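Local structure of agmatinase (Burkholderia thailandensis, 4DZ4) at residues Ser34-Asn39 with Ala75-Leu80; Gly46-Val51 with Asp94-Ile99. The protein probably hydrolyses agmatine to putrescine and urea, as a manganese-dependent agmatinase of the arginase family with two manganese ions in each subunit. All coordinates share one frame; numbering follows the deposited sequence.

Contact 1. Residues Ser34-Asn39 with Ala75-Leu80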
loop_
_atom_site.group_PDB
_atom_site.type_symbol
_atom_site.label_atom_id
_atom_site.label_comp_id
_atom_site.label_asym_id
_atom_site.label_seq_id
_atom_site.Cartn_x
_atom_site.Cartn_y
_atom_site.Cartn_z
ATOM N N SER B 34 -20.673 13.068 -5.675
ATOM C CA SER B 34 -21.762 12.191 -6.150
ATOM C C SER B 34 -21.316 11.522 -7.452
ATOM O O SER B 34 -20.298 11.908 -8.038
ATOM C CB SER B 34 -23.021 13.015 -6.416
ATOM O OG SER B 34 -22.711 13.938 -7.449
ATOM N N PHE B 35 -22.044 10.507 -7.905
ATOM C CA PHE B 35 -21.611 9.819 -9.100
ATOM C C PHE B 35 -21.655 10.734 -10.323
ATOM O O PHE B 35 -22.699 11.269 -10.663
ATOM C CB PHE B 35 -22.404 8.536 -9.393
ATOM C CG PHE B 35 -21.874 7.817 -10.597
ATOM C CD1 PHE B 35 -20.717 7.022 -10.490
ATOM C CD2 PHE B 35 -22.459 8.011 -11.854
ATOM C CE1 PHE B 35 -20.191 6.412 -11.624
ATOM C CE2 PHE B 35 -21.944 7.399 -12.990
ATOM C CZ PHE B 35 -20.800 6.602 -12.880
ATOM N N MET B 36 -20.511 10.902 -10.973
ATOM C CA MET B 36 -20.358 11.821 -12.118
ATOM C C MET B 36 -20.946 13.197 -11.813
ATOM O O MET B 36 -21.476 13.887 -12.702
ATOM C CB MET B 36 -20.912 11.209 -13.435
ATOM C CG MET B 36 -19.929 10.206 -14.021
ATOM S SD MET B 36 -20.494 9.484 -15.550
ATOM C CE MET B 36 -20.051 10.797 -16.695
ATOM N N ARG B 37 -20.821 13.605 -10.550
ATOM C CA ARG B 37 -21.269 14.936 -10.075
ATOM C C ARG B 37 -22.754 15.216 -10.220
ATOM O O ARG B 37 -23.150 16.375 -10.149
ATOM C CB ARG B 37 -20.498 16.096 -10.756
ATOM C CG ARG B 37 -18.984 15.895 -10.835
ATOM C CD ARG B 37 -18.343 15.836 -9.456
ATOM N NE ARG B 37 -16.898 16.007 -9.635
ATOM C CZ ARG B 37 -16.046 16.305 -8.661
ATOM N NH1 ARG B 37 -16.468 16.417 -7.408
ATOM N NH2 ARG B 37 -14.762 16.500 -8.952
ATOM N N ARG B 38 -23.558 14.186 -10.457
ATOM C CA ARG B 38 -24.985 14.373 -10.645
ATOM C C ARG B 38 -25.689 14.877 -9.372
ATOM O O ARG B 38 -25.197 14.700 -8.238
ATOM C CB ARG B 38 -25.643 13.093 -11.209
ATOM C CG ARG B 38 -25.168 12.682 -12.605
ATOM C CD ARG B 38 -24.699 13.861 -13.482
ATOM N NE ARG B 38 -25.743 14.820 -13.750
ATOM C CZ ARG B 38 -25.528 16.074 -14.160
ATOM N NH1 ARG B 38 -26.562 16.840 -14.367
ATOM N NH2 ARG B 38 -24.291 16.568 -14.317
ATOM N N ASN B 39 -26.825 15.552 -9.555
ATOM C CA ASN B 39 -27.513 16.115 -8.390
ATOM C C ASN B 39 -27.788 15.052 -7.333
ATOM O O ASN B 39 -28.354 14.002 -7.645
ATOM C CB ASN B 39 -28.864 16.699 -8.778
ATOM C CG ASN B 39 -28.744 17.916 -9.672
ATOM O OD1 ASN B 39 -27.669 18.279 -10.126
ATOM N ND2 ASN B 39 -29.876 18.568 -9.916
ATOM N N ALA B 75 -16.099 8.248 -6.040
ATOM C CA ALA B 75 -14.821 8.957 -6.034
ATOM C C ALA B 75 -14.062 8.751 -7.347
ATOM O O ALA B 75 -13.392 9.666 -7.822
ATOM C CB ALA B 75 -13.957 8.528 -4.843
ATOM N N ALA B 76 -14.154 7.553 -7.925
ATOM C CA ALA B 76 -13.436 7.237 -9.147
ATOM C C ALA B 76 -14.060 7.831 -10.402
ATOM O O ALA B 76 -13.489 7.694 -11.493
ATOM C CB ALA B 76 -13.345 5.721 -9.301
ATOM N N SER B 77 -15.244 8.419 -10.268
ATOM C CA SER B 77 -15.974 8.929 -11.434
ATOM C C SER B 77 -15.638 10.405 -11.759
ATOM O O SER B 77 -16.163 10.949 -12.726
ATOM C CB SER B 77 -17.492 8.755 -11.230
ATOM O OG SER B 77 -17.976 9.697 -10.262
ATOM N N VAL B 78 -14.784 11.036 -10.957
ATOM C CA VAL B 78 -14.494 12.488 -11.127
ATOM C C VAL B 78 -13.971 12.884 -12.498
ATOM O O VAL B 78 -14.393 13.905 -13.073
ATOM C CB VAL B 78 -13.653 13.106 -9.976
ATOM C CG1 VAL B 78 -14.410 12.981 -8.662
ATOM C CG2 VAL B 78 -12.293 12.428 -9.822
ATOM N N GLN B 79 -13.058 12.099 -13.060
ATOM C CA GLN B 79 -12.531 12.472 -14.359
ATOM C C GLN B 79 -13.573 12.330 -15.459
ATOM O O GLN B 79 -13.589 13.102 -16.399
ATOM C CB GLN B 79 -11.343 11.598 -14.714
ATOM C CG GLN B 79 -10.085 11.918 -13.954
ATOM C CD GLN B 79 -8.999 10.951 -14.380
ATOM O OE1 GLN B 79 -8.265 11.223 -15.326
ATOM N NE2 GLN B 79 -8.942 9.786 -13.725
ATOM N N LEU B 80 -14.422 11.312 -15.346
ATOM C CA LEU B 80 -15.470 11.068 -16.335
ATOM C C LEU B 80 -16.452 12.229 -16.410
ATOM O O LEU B 80 -17.061 12.472 -17.468
ATOM C CB LEU B 80 -16.201 9.766 -15.987
ATOM C CG LEU B 80 -15.374 8.507 -16.315
ATOM C CD1 LEU B 80 -15.934 7.347 -15.510
ATOM C CD2 LEU B 80 -15.428 8.171 -17.806
HETATM O O HOH W 1 -15.059 16.226 -11.889
#
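The guanidinium of R37 lies with one face against the methyl CG1 of V78, offset toward the rim of the group at 3.5 Å from NH2, while a water sits in plane at its edge. This is a well-buried corner of the arginase fold, where the loop leading into strand 39-40, outermost in this chain's sheet, packs on the C-terminal end of helix 69-76. The water accepts from R37 NE and donates to V78 O, so an apolar contact over the face and a bridged polar one at the edge join the same two residues. NH1, a terminal nitrogen, is hydrogen-bonded to A30 O and V32 O, which helps fix the group's rotation. The ring of F35 approaches S77 obliquely, its CE1 3.6 Å from S77 CB. Two residues of the loop, M36 and R37, have positive phi, and R37 N and R38 N bond back to S34 O and F35 O in successive turns; S34 OG closes the bend with a bond to R38 O. M36 bends at chi3 (81°), which brings its methyl CE over the backbone of L80, 3.5 Å from L80 O. Helix 300-323 touches both segments, at F35, M36 and L80. At the centre, S77 OG is gripped twice, donating to R74 O in the last turn of helix 69-76 and accepting from M36 N at 2.9 Å, with an N-H...O angle of 168°.

Contact 2. Residues Gly46-Val51 with Asp94-Ile99; sequences GVDVVV and DDLAVI
A97 and D48 clasp each other at the point where two parallel strands come together. A97 O accepts from two consecutive amides, D48 N at 2.7 Å and V49 N at 3.0 Å, the first bond being the more bent (142° at the hydrogen). In return A97 N gives an almost straight bond, 2.8 Å long, to D48 OD2, which it meets on the anti side and somewhat out of the carboxylate plane. A side-chain oxygen thus takes the place that a main-chain carbonyl would fill in regular parallel pairing. CG of D48 stands beside its own backbone N (chi1 -62°), and D48 CB packs 3.5 Å from L96 CD1. Beyond this junction the pairing becomes regular: I99 N bonds to V49 O and V51 N to I99 O, with V98 CA also directed at V49 O.

Around these bonds the branched side chains form two layers. V49 and V98 lie on one face of the sheet, V49 CB 4.1 Å from V98 CG2, and L96 CD2 extends this layer by touching V49 CG2. On the other face V50 and I99 lie side by side and point the same way, with V50 CG2 4.0 Å from I99 CD1; V47 crosses I99 at about a right angle, CG2 to CG2. In the next shell, K320 forms a salt bridge with D48 OD2 and also donates to D95 O, so one lysine braces both segments, while R317 pairs with D95.

L313 and W316 of helix 300-323 cover the V49 face, L313 reaching V98 as well, and on its far side strand 49-54 is hydrogen-bonded through V50 to R131 and L133 of strand 131-136.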
loop_
_atom_site.group_PDB
_atom_site.type_symbol
_atom_site.label_atom_id
_atom_site.label_comp_id
_atom_site.label_asym_id
_atom_site.label_seq_id
_atom_site.Cartn_x
_atom_site.Cartn_y
_atom_site.Cartn_z
ATOM N N GLY B 46 -39.306 13.836 -13.296
ATOM C CA GLY B 46 -38.562 14.237 -14.491
ATOM C C GLY B 46 -37.204 13.557 -14.614
ATOM O O GLY B 46 -36.382 13.995 -15.416
ATOM N N VAL B 47 -36.964 12.509 -13.822
ATOM C CA VAL B 47 -35.660 11.815 -13.824
ATOM C C VAL B 47 -35.672 10.608 -14.755
ATOM O O VAL B 47 -36.581 9.797 -14.721
ATOM C CB VAL B 47 -35.235 11.394 -12.402
ATOM C CG1 VAL B 47 -33.985 10.495 -12.438
ATOM C CG2 VAL B 47 -34.973 12.624 -11.546
ATOM N N ASP B 48 -34.632 10.476 -15.574
ATOM C CA ASP B 48 -34.517 9.348 -16.509
ATOM C C ASP B 48 -33.770 8.158 -15.912
ATOM O O ASP B 48 -34.130 7.000 -16.142
ATOM C CB ASP B 48 -33.779 9.782 -17.785
ATOM C CG ASP B 48 -34.519 10.878 -18.558
ATOM O OD1 ASP B 48 -35.742 10.762 -18.724
ATOM O OD2 ASP B 48 -33.874 11.852 -19.002
ATOM N N VAL B 49 -32.707 8.449 -15.179
ATOM C CA VAL B 49 -31.903 7.400 -14.540
ATOM C C VAL B 49 -31.545 7.798 -13.119
ATOM O O VAL B 49 -31.094 8.927 -12.872
ATOM C CB VAL B 49 -30.594 7.090 -15.295
ATOM C CG1 VAL B 49 -29.883 5.913 -14.631
ATOM C CG2 VAL B 49 -30.850 6.813 -16.781
ATOM N N VAL B 50 -31.728 6.850 -12.199
ATOM C CA VAL B 50 -31.328 7.031 -10.799
ATOM C C VAL B 50 -30.119 6.142 -10.508
ATOM O O VAL B 50 -30.208 4.903 -10.617
ATOM C CB VAL B 50 -32.450 6.655 -9.823
ATOM C CG1 VAL B 50 -31.944 6.697 -8.376
ATOM C CG2 VAL B 50 -33.625 7.618 -10.019
ATOM N N VAL B 51 -29.018 6.779 -10.120
ATOM C CA VAL B 51 -27.847 6.054 -9.607
ATOM C C VAL B 51 -28.018 5.939 -8.089
ATOM O O VAL B 51 -28.318 6.953 -7.431
ATOM C CB VAL B 51 -26.526 6.807 -9.924
ATOM C CG1 VAL B 51 -25.314 6.029 -9.384
ATOM C CG2 VAL B 51 -26.380 6.959 -11.433
ATOM N N ASP B 94 -26.974 16.815 -20.882
ATOM C CA ASP B 94 -27.727 17.876 -21.561
ATOM C C ASP B 94 -29.136 17.433 -21.902
ATOM O O ASP B 94 -30.042 18.269 -21.980
ATOM C CB ASP B 94 -26.974 18.388 -22.785
ATOM C CG ASP B 94 -25.845 19.316 -22.407
ATOM O OD1 ASP B 94 -25.897 19.907 -21.296
ATOM O OD2 ASP B 94 -24.891 19.446 -23.201
ATOM N N ASP B 95 -29.343 16.133 -22.114
ATOM C CA ASP B 95 -30.691 15.669 -22.401
ATOM C C ASP B 95 -31.095 14.356 -21.766
ATOM O O ASP B 95 -32.175 13.854 -22.057
ATOM C CB ASP B 95 -30.999 15.697 -23.909
ATOM C CG ASP B 95 -29.980 14.961 -24.727
ATOM O OD1 ASP B 95 -29.379 13.985 -24.229
ATOM O OD2 ASP B 95 -29.776 15.365 -25.892
ATOM N N LEU B 96 -30.239 13.823 -20.884
ATOM C CA LEU B 96 -30.600 12.697 -20.034
ATOM C C LEU B 96 -30.499 13.155 -18.581
ATOM O O LEU B 96 -29.434 13.595 -18.135
ATOM C CB LEU B 96 -29.645 11.496 -20.233
ATOM C CG LEU B 96 -29.987 10.185 -19.498
ATOM C CD1 LEU B 96 -31.142 9.429 -20.133
ATOM C CD2 LEU B 96 -28.759 9.262 -19.421
ATOM N N ALA B 97 -31.612 13.017 -17.863
ATOM C CA ALA B 97 -31.753 13.497 -16.482
ATOM C C ALA B 97 -31.350 12.352 -15.541
ATOM O O ALA B 97 -32.059 11.362 -15.410
ATOM C CB ALA B 97 -33.193 13.942 -16.236
ATOM N N VAL B 98 -30.180 12.513 -14.934
ATOM C CA VAL B 98 -29.565 11.493 -14.071
ATOM C C VAL B 98 -29.294 12.113 -12.718
ATOM O O VAL B 98 -28.702 13.198 -12.656
ATOM C CB VAL B 98 -28.235 10.995 -14.666
ATOM C CG1 VAL B 98 -27.633 9.862 -13.811
ATOM C CG2 VAL B 98 -28.424 10.514 -16.092
ATOM N N ILE B 99 -29.711 11.437 -11.643
ATOM C CA ILE B 99 -29.435 11.911 -10.290
ATOM C C ILE B 99 -28.692 10.834 -9.503
ATOM O O ILE B 99 -28.669 9.650 -9.905
ATOM C CB ILE B 99 -30.717 12.303 -9.530
ATOM C CG1 ILE B 99 -31.585 11.031 -9.280
ATOM C CG2 ILE B 99 -31.434 13.401 -10.319
ATOM C CD1 ILE B 99 -32.732 11.146 -8.277
#

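How the contacts relate
Along the chain the two contacts interleave: 34-39, 46-51, 75-80, 94-99. Strand 49-54, helix 69-76 and strand 98-103 follow one another as a beta-alpha-beta unit of the parallel sheet, contact 2 pairing its two strands and contact 1 bringing the preceding loop onto the end of its helix. Their centres are about 14 Å apart, yet they touch, F35 CB packing on V51 CG1 and R38 CB on V98 O. The loop then continues into strand 39-40, which flanks 98-103 as the outermost strand of this chain's sheet. Helix 300-323 lines both contacts. Both lie toward one end of the sheet, about 15 Å from the centre of the chain and away from the manganese site.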